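Peptidase (Yersinia bercovieri, PDB 5NYW) is of unknown function but belongs to the proteasome beta-subunit family of Ntn hydrolases as an ancestral beta-subunit, probably acting as a peptidase in a multimeric assembly. Local coordinates at residues Gly107-Gln119 and Gly124-Phe136. Sequence-based numbering, arbitrary orientation.
Sequences GTDFNCNLLLGGQ and GLRLFHIYPQGNF. Unlike the reference sequence in segment 107-119: Cys112 (reference Gly).
His129 NE2 donates a nearly straight hydrogen bond (175°) to Asn113 OD1, 2.7 Å away. The oxygen sits at the edge of the imidazole and in its plane, while the amide is turned 64° from the ring. With CG anti to the backbone N (chi1 173°), His129 can reach diagonally to Asn113, two residues before its own partner, Leu115. Tyr131 CE1 lies over one face of the imidazole, and Leu115 CD2 touches His129 CB at 3.8 Å.

Both residues belong to an antiparallel hairpin, strands 112-120 and 126-130, in which three hydrogen-bonded pairs, Leu114 with Ile130, Leu116 with Phe128 and Gly118 with Arg126, each exchange two backbone bonds. Gly117 faces Leu127 with only 4.1 Å between their CA atoms, and Leu127 CD1 comes over the glycine, 3.9 Å from Gly117 CA. On the face carrying Leu114 and Leu116, Ile130 CD1 reaches Leu116 CB at 3.7 Å; helices 52-65 and 80-98 cover this side. Leu115 and Leu127 point instead to strand 145-149, in the other sheet of the Ntn-hydrolase sandwich.

Past the paired strands, the ring of Pro132 packs against the Asn111 amide, with Pro132 CB 3.7 Å from Asn111 CG. Having no N-H, Pro132 cannot donate to Cys112 O, consistent with the backbone pairing between these two strands ending here; the Asn113–His129 side-chain bond links them near that end.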
ATOM      1  N   GLY L 107     -14.068  15.414   4.591  1.00 87.07           N
ATOM      2  CA  GLY L 107     -14.853  16.400   5.318  1.00 88.56           C
ATOM      3  C   GLY L 107     -15.089  17.671   4.522  1.00 82.64           C
ATOM      4  O   GLY L 107     -14.214  18.114   3.783  1.00 81.86           O
ATOM      5  N   THR L 108     -16.272  18.258   4.669  1.00 83.97           N
ATOM      6  CA  THR L 108     -16.639  19.481   3.947  1.00 80.69           C
ATOM      7  C   THR L 108     -16.854  20.620   4.929  1.00 80.86           C
ATOM      8  O   THR L 108     -17.193  21.746   4.544  1.00 70.85           O
ATOM      9  CB  THR L 108     -17.923  19.317   3.130  1.00 72.11           C
ATOM     10  OG1 THR L 108     -19.020  19.115   4.027  1.00 80.21           O
ATOM     11  CG2 THR L 108     -17.825  18.141   2.195  1.00 72.72           C
ATOM     12  N   ASP L 109     -16.627  20.299   6.200  1.00 89.41           N
ATOM     13  CA  ASP L 109     -16.899  21.178   7.322  1.00 77.07           C
ATOM     14  C   ASP L 109     -16.025  22.411   7.202  1.00 70.20           C
ATOM     15  O   ASP L 109     -16.389  23.481   7.666  1.00 71.22           O
ATOM     16  CB  ASP L 109     -16.592  20.463   8.643  1.00 79.29           C
ATOM     17  CG  ASP L 109     -17.430  19.207   8.851  1.00 94.56           C
ATOM     18  OD1 ASP L 109     -16.942  18.119   8.457  1.00100.84           O
ATOM     19  OD2 ASP L 109     -18.547  19.290   9.413  1.00 95.70           O
ATOM     20  N   PHE L 110     -14.842  22.237   6.617  1.00 68.14           N
ATOM     21  CA  PHE L 110     -13.871  23.317   6.495  1.00 59.06           C
ATOM     22  C   PHE L 110     -13.825  23.946   5.108  1.00 57.86           C
ATOM     23  O   PHE L 110     -12.877  24.648   4.776  1.00 52.01           O
ATOM     24  CB  PHE L 110     -12.494  22.794   6.876  1.00 49.68           C
ATOM     25  CG  PHE L 110     -12.468  22.115   8.206  1.00 53.10           C
ATOM     26  CD1 PHE L 110     -12.268  22.847   9.373  1.00 61.78           C
ATOM     27  CD2 PHE L 110     -12.655  20.739   8.299  1.00 52.52           C
ATOM     28  CE1 PHE L 110     -12.256  22.222  10.616  1.00 57.44           C
ATOM     29  CE2 PHE L 110     -12.638  20.103   9.528  1.00 53.32           C
ATOM     30  CZ  PHE L 110     -12.452  20.848  10.693  1.00 54.71           C
ATOM     31  N   ASN L 111     -14.827  23.667   4.282  1.00 65.45           N
ATOM     32  CA  ASN L 111     -14.815  24.140   2.897  1.00 58.13           C
ATOM     33  C   ASN L 111     -15.166  25.614   2.692  1.00 59.20           C
ATOM     34  O   ASN L 111     -15.955  26.212   3.442  1.00 66.49           O
ATOM     35  CB  ASN L 111     -15.718  23.257   2.037  1.00 54.90           C
ATOM     36  CG  ASN L 111     -15.058  21.928   1.691  1.00 70.49           C
ATOM     37  OD1 ASN L 111     -13.921  21.657   2.099  1.00 79.16           O
ATOM     38  ND2 ASN L 111     -15.761  21.094   0.941  1.00 76.52           N
ATOM     39  N   CYS L 112     -14.546  26.186   1.666  1.00 47.53           N
ATOM     40  CA  CYS L 112     -14.772  27.562   1.249  1.00 41.76           C
ATOM     41  C   CYS L 112     -14.800  27.745  -0.267  1.00 47.35           C
ATOM     42  O   CYS L 112     -14.269  26.936  -1.028  1.00 52.70           O
ATOM     43  CB  CYS L 112     -13.673  28.447   1.842  1.00 53.50           C
ATOM     44  SG  CYS L 112     -11.980  28.051   1.170  1.00 62.12           S
ATOM     45  N   ASN L 113     -15.441  28.822  -0.701  1.00 52.41           N
ATOM     46  CA  ASN L 113     -15.363  29.264  -2.080  1.00 51.03           C
ATOM     47  C   ASN L 113     -14.892  30.702  -2.041  1.00 53.13           C
ATOM     48  O   ASN L 113     -15.224  31.443  -1.101  1.00 49.72           O
ATOM     49  CB  ASN L 113     -16.714  29.144  -2.809  1.00 55.29           C
ATOM     50  CG  ASN L 113     -16.998  27.736  -3.302  1.00 54.66           C
ATOM     51  OD1 ASN L 113     -16.753  27.420  -4.464  1.00 64.93           O
ATOM     52  ND2 ASN L 113     -17.526  26.887  -2.426  1.00 51.94           N
ATOM     53  N   LEU L 114     -14.080  31.074  -3.025  1.00 48.21           N
ATOM     54  CA  LEU L 114     -13.566  32.428  -3.124  1.00 48.99           C
ATOM     55  C   LEU L 114     -13.776  33.006  -4.508  1.00 50.34           C
ATOM     56  O   LEU L 114     -13.827  32.262  -5.490  1.00 47.71           O
ATOM     57  CB  LEU L 114     -12.075  32.472  -2.777  1.00 60.10           C
ATOM     58  CG  LEU L 114     -11.687  31.905  -1.417  1.00 50.18           C
ATOM     59  CD1 LEU L 114     -10.205  31.957  -1.271  1.00 51.08           C
ATOM     60  CD2 LEU L 114     -12.324  32.737  -0.355  1.00 38.09           C
ATOM     61  N   LEU L 115     -13.902  34.332  -4.575  1.00 47.74           N
ATOM     62  CA  LEU L 115     -13.829  35.047  -5.845  1.00 45.67           C
ATOM     63  C   LEU L 115     -12.580  35.939  -5.837  1.00 45.85           C
ATOM     64  O   LEU L 115     -12.227  36.551  -4.815  1.00 43.58           O
ATOM     65  CB  LEU L 115     -15.094  35.870  -6.104  1.00 54.28           C
ATOM     66  CG  LEU L 115     -16.388  35.065  -6.275  1.00 49.87           C
ATOM     67  CD1 LEU L 115     -17.522  35.953  -6.697  1.00 49.22           C
ATOM     68  CD2 LEU L 115     -16.225  33.911  -7.248  1.00 50.98           C
ATOM     69  N   LEU L 116     -11.893  35.952  -6.971  1.00 44.65           N
ATOM     70  CA  LEU L 116     -10.687  36.738  -7.173  1.00 45.49           C
ATOM     71  C   LEU L 116     -10.805  37.522  -8.446  1.00 50.80           C
ATOM     72  O   LEU L 116     -10.964  36.939  -9.508  1.00 56.25           O
ATOM     73  CB  LEU L 116      -9.463  35.839  -7.248  1.00 52.21           C
ATOM     74  CG  LEU L 116      -8.159  36.465  -7.747  1.00 50.64           C
ATOM     75  CD1 LEU L 116      -7.587  37.467  -6.740  1.00 42.92           C
ATOM     76  CD2 LEU L 116      -7.166  35.357  -8.067  1.00 47.33           C
ATOM     77  N   GLY L 117     -10.754  38.842  -8.353  1.00 53.29           N
ATOM     78  CA  GLY L 117     -10.919  39.650  -9.542  1.00 45.25           C
ATOM     79  C   GLY L 117     -10.050  40.876  -9.506  1.00 51.62           C
ATOM     80  O   GLY L 117      -9.685  41.360  -8.439  1.00 56.65           O
ATOM     81  N   GLY L 118      -9.720  41.400 -10.673  1.00 53.30           N
ATOM     82  CA  GLY L 118      -8.953  42.623 -10.706  1.00 64.85           C
ATOM     83  C   GLY L 118      -8.062  42.765 -11.909  1.00 70.19           C
ATOM     84  O   GLY L 118      -8.305  42.160 -12.971  1.00 62.38           O
ATOM     85  N   GLN L 119      -7.004  43.552 -11.730  1.00 67.42           N
ATOM     86  CA  GLN L 119      -6.096  43.827 -12.830  1.00 64.47           C
ATOM     87  C   GLN L 119      -4.685  43.984 -12.303  1.00 67.01           C
ATOM     88  O   GLN L 119      -4.464  44.656 -11.290  1.00 70.14           O
ATOM     89  CB  GLN L 119      -6.526  45.091 -13.572  1.00 57.37           C
ATOM     90  CG  GLN L 119      -5.834  45.308 -14.892  1.00 71.70           C
ATOM     91  CD  GLN L 119      -6.332  46.551 -15.609  1.00 75.24           C
ATOM     92  OE1 GLN L 119      -6.913  47.442 -14.986  1.00 75.91           O
ATOM     93  NE2 GLN L 119      -6.136  46.603 -16.929  1.00 63.95           N
ATOM     94  N   GLY L 124      -5.434  42.777 -19.062  1.00 69.74           N
ATOM     95  CA  GLY L 124      -6.784  43.281 -18.894  1.00 59.54           C
ATOM     96  C   GLY L 124      -7.409  42.763 -17.611  1.00 60.66           C
ATOM     97  O   GLY L 124      -6.738  42.221 -16.742  1.00 60.21           O
ATOM     98  N   LEU L 125      -8.705  42.960 -17.476  1.00 62.58           N
ATOM     99  CA  LEU L 125      -9.419  42.488 -16.305  1.00 52.17           C
ATOM    100  C   LEU L 125      -9.504  40.992 -16.278  1.00 51.00           C
ATOM    101  O   LEU L 125      -9.760  40.377 -17.304  1.00 60.69           O
ATOM    102  CB  LEU L 125     -10.823  43.042 -16.291  1.00 57.34           C
ATOM    103  CG  LEU L 125     -10.889  44.523 -16.549  1.00 52.32           C
ATOM    104  CD1 LEU L 125     -12.341  44.807 -16.747  1.00 51.26           C
ATOM    105  CD2 LEU L 125     -10.303  45.283 -15.378  1.00 57.50           C
ATOM    106  N   ARG L 126      -9.299  40.398 -15.108  1.00 49.67           N
ATOM    107  CA  ARG L 126      -9.515  38.961 -14.970  1.00 54.10           C
ATOM    108  C   ARG L 126     -10.291  38.664 -13.688  1.00 52.91           C
ATOM    109  O   ARG L 126     -10.134  39.350 -12.680  1.00 53.23           O
ATOM    110  CB  ARG L 126      -8.185  38.207 -14.997  1.00 61.59           C
ATOM    111  CG  ARG L 126      -7.412  38.453 -16.268  1.00 68.92           C
ATOM    112  CD  ARG L 126      -6.149  37.617 -16.390  1.00 69.00           C
ATOM    113  NE  ARG L 126      -6.426  36.236 -16.779  1.00 64.13           N
ATOM    114  CZ  ARG L 126      -5.480  35.355 -17.084  1.00 67.62           C
ATOM    115  NH1 ARG L 126      -4.204  35.729 -17.063  1.00 73.06           N
ATOM    116  NH2 ARG L 126      -5.804  34.113 -17.437  1.00 59.23           N
ATOM    117  N   LEU L 127     -11.153  37.656 -13.752  1.00 63.56           N
ATOM    118  CA  LEU L 127     -12.014  37.264 -12.634  1.00 57.48           C
ATOM    119  C   LEU L 127     -12.056  35.743 -12.501  1.00 48.92           C
ATOM    120  O   LEU L 127     -12.301  35.061 -13.488  1.00 54.02           O
ATOM    121  CB  LEU L 127     -13.430  37.805 -12.835  1.00 55.27           C
ATOM    122  CG  LEU L 127     -14.519  37.324 -11.869  1.00 57.31           C
ATOM    123  CD1 LEU L 127     -14.206  37.747 -10.453  1.00 56.07           C
ATOM    124  CD2 LEU L 127     -15.915  37.793 -12.301  1.00 48.09           C
ATOM    125  N   PHE L 128     -11.805  35.217 -11.298  1.00 50.08           N
ATOM    126  CA  PHE L 128     -11.789  33.764 -11.053  1.00 46.67           C
ATOM    127  C   PHE L 128     -12.727  33.330  -9.937  1.00 50.72           C
ATOM    128  O   PHE L 128     -13.023  34.095  -9.004  1.00 50.06           O
ATOM    129  CB  PHE L 128     -10.381  33.228 -10.678  1.00 46.81           C
ATOM    130  CG  PHE L 128      -9.334  33.372 -11.769  1.00 53.55           C
ATOM    131  CD1 PHE L 128      -8.774  34.609 -12.074  1.00 53.92           C
ATOM    132  CD2 PHE L 128      -8.976  32.279 -12.540  1.00 48.69           C
ATOM    133  CE1 PHE L 128      -7.826  34.736 -13.077  1.00 51.25           C
ATOM    134  CE2 PHE L 128      -8.053  32.403 -13.553  1.00 48.36           C
ATOM    135  CZ  PHE L 128      -7.474  33.634 -13.824  1.00 51.25           C
ATOM    136  N   HIS L 129     -13.196  32.091 -10.044  1.00 41.51           N
ATOM    137  CA  HIS L 129     -13.885  31.421  -8.951  1.00 48.63           C
ATOM    138  C   HIS L 129     -13.015  30.264  -8.461  1.00 49.21           C
ATOM    139  O   HIS L 129     -12.826  29.303  -9.194  1.00 51.77           O
ATOM    140  CB  HIS L 129     -15.286  30.938  -9.407  1.00 48.13           C
ATOM    141  CG  HIS L 129     -16.013  30.092  -8.402  1.00 56.68           C
ATOM    142  ND1 HIS L 129     -17.303  29.639  -8.610  1.00 72.69           N
ATOM    143  CD2 HIS L 129     -15.638  29.584  -7.205  1.00 53.17           C
ATOM    144  CE1 HIS L 129     -17.690  28.915  -7.581  1.00 61.53           C
ATOM    145  NE2 HIS L 129     -16.692  28.858  -6.714  1.00 53.99           N
ATOM    146  N   ILE L 130     -12.523  30.346  -7.220  1.00 49.89           N
ATOM    147  CA  ILE L 130     -11.696  29.284  -6.624  1.00 52.52           C
ATOM    148  C   ILE L 130     -12.566  28.328  -5.801  1.00 56.58           C
ATOM    149  O   ILE L 130     -13.301  28.759  -4.920  1.00 67.12           O
ATOM    150  CB  ILE L 130     -10.554  29.844  -5.700  1.00 48.92           C
ATOM    151  CG1 ILE L 130      -9.597  30.773  -6.463  1.00 56.64           C
ATOM    152  CG2 ILE L 130      -9.702  28.717  -5.118  1.00 46.23           C
ATOM    153  CD1 ILE L 130     -10.000  32.220  -6.481  1.00 64.83           C
ATOM    154  N   TYR L 131     -12.436  27.030  -6.069  1.00 46.93           N
ATOM    155  CA  TYR L 131     -13.223  25.976  -5.434  1.00 43.30           C
ATOM    156  C   TYR L 131     -12.512  25.434  -4.191  1.00 57.33           C
ATOM    157  O   TYR L 131     -11.324  25.716  -4.004  1.00 69.17           O
ATOM    158  CB  TYR L 131     -13.447  24.823  -6.416  1.00 54.14           C
ATOM    159  CG  TYR L 131     -14.252  25.120  -7.659  1.00 61.82           C
ATOM    160  CD1 TYR L 131     -15.630  25.311  -7.599  1.00 63.66           C
ATOM    161  CD2 TYR L 131     -13.635  25.166  -8.903  1.00 53.48           C
ATOM    162  CE1 TYR L 131     -16.354  25.565  -8.738  1.00 67.61           C
ATOM    163  CE2 TYR L 131     -14.351  25.413 -10.036  1.00 61.25           C
ATOM    164  CZ  TYR L 131     -15.707  25.612  -9.952  1.00 64.48           C
ATOM    165  OH  TYR L 131     -16.418  25.847 -11.097  1.00 78.76           O
ATOM    166  N   PRO L 132     -13.225  24.662  -3.331  1.00 53.12           N
ATOM    167  CA  PRO L 132     -12.543  24.074  -2.154  1.00 55.52           C
ATOM    168  C   PRO L 132     -11.326  23.175  -2.466  1.00 55.78           C
ATOM    169  O   PRO L 132     -10.396  23.144  -1.661  1.00 73.48           O
ATOM    170  CB  PRO L 132     -13.640  23.223  -1.492  1.00 57.86           C
ATOM    171  CG  PRO L 132     -14.931  23.827  -1.941  1.00 53.20           C
ATOM    172  CD  PRO L 132     -14.678  24.396  -3.320  1.00 53.54           C
ATOM    173  N   GLN L 133     -11.304  22.488  -3.609  1.00 60.20           N
ATOM    174  CA  GLN L 133     -10.178  21.592  -3.931  1.00 57.35           C
ATOM    175  C   GLN L 133      -8.960  22.387  -4.374  1.00 54.28           C
ATOM    176  O   GLN L 133      -7.890  21.835  -4.548  1.00 55.08           O
ATOM    177  CB  GLN L 133     -10.556  20.564  -5.006  1.00 53.88           C
ATOM    178  CG  GLN L 133     -11.675  19.588  -4.625  1.00 53.34           C
ATOM    179  CD  GLN L 133     -13.062  20.238  -4.653  1.00 65.99           C
ATOM    180  OE1 GLN L 133     -13.251  21.289  -5.267  1.00 65.88           O
ATOM    181  NE2 GLN L 133     -14.037  19.608  -3.998  1.00 66.65           N
ATOM    182  N   GLY L 134      -9.144  23.686  -4.581  1.00 62.99           N
ATOM    183  CA  GLY L 134      -8.051  24.569  -4.940  1.00 60.20           C
ATOM    184  C   GLY L 134      -7.895  24.844  -6.425  1.00 58.71           C
ATOM    185  O   GLY L 134      -7.102  25.701  -6.814  1.00 65.87           O
ATOM    186  N   ASN L 135      -8.646  24.135  -7.263  1.00 54.90           N
ATOM    187  CA  ASN L 135      -8.653  24.451  -8.685  1.00 54.20           C
ATOM    188  C   ASN L 135      -9.652  25.583  -8.887  1.00 50.89           C
ATOM    189  O   ASN L 135     -10.270  26.045  -7.923  1.00 57.96           O
ATOM    190  CB  ASN L 135      -8.997  23.223  -9.528  1.00 55.90           C
ATOM    191  CG  ASN L 135     -10.376  22.680  -9.224  1.00 62.19           C
ATOM    192  OD1 ASN L 135     -10.946  22.978  -8.176  1.00 59.68           O
ATOM    193  ND2 ASN L 135     -10.905  21.850 -10.122  1.00 58.42           N
ATOM    194  N   PHE L 136      -9.780  26.060 -10.116  1.00 54.83           N
ATOM    195  CA  PHE L 136     -10.556  27.272 -10.390  1.00 45.66           C
ATOM    196  C   PHE L 136     -11.030  27.432 -11.846  1.00 55.24           C
ATOM    197  O   PHE L 136     -10.494  26.817 -12.767  1.00 57.94           O
ATOM    198  CB  PHE L 136      -9.728  28.488  -9.998  1.00 51.21           C
ATOM    199  CG  PHE L 136      -8.323  28.474 -10.563  1.00 54.90           C
ATOM    200  CD1 PHE L 136      -8.074  28.866 -11.866  1.00 61.75           C
ATOM    201  CD2 PHE L 136      -7.252  28.105  -9.769  1.00 48.14           C
ATOM    202  CE1 PHE L 136      -6.780  28.866 -12.379  1.00 71.25           C
ATOM    203  CE2 PHE L 136      -5.960  28.114 -10.273  1.00 59.43           C
ATOM    204  CZ  PHE L 136      -5.725  28.490 -11.581  1.00 59.71           C
TER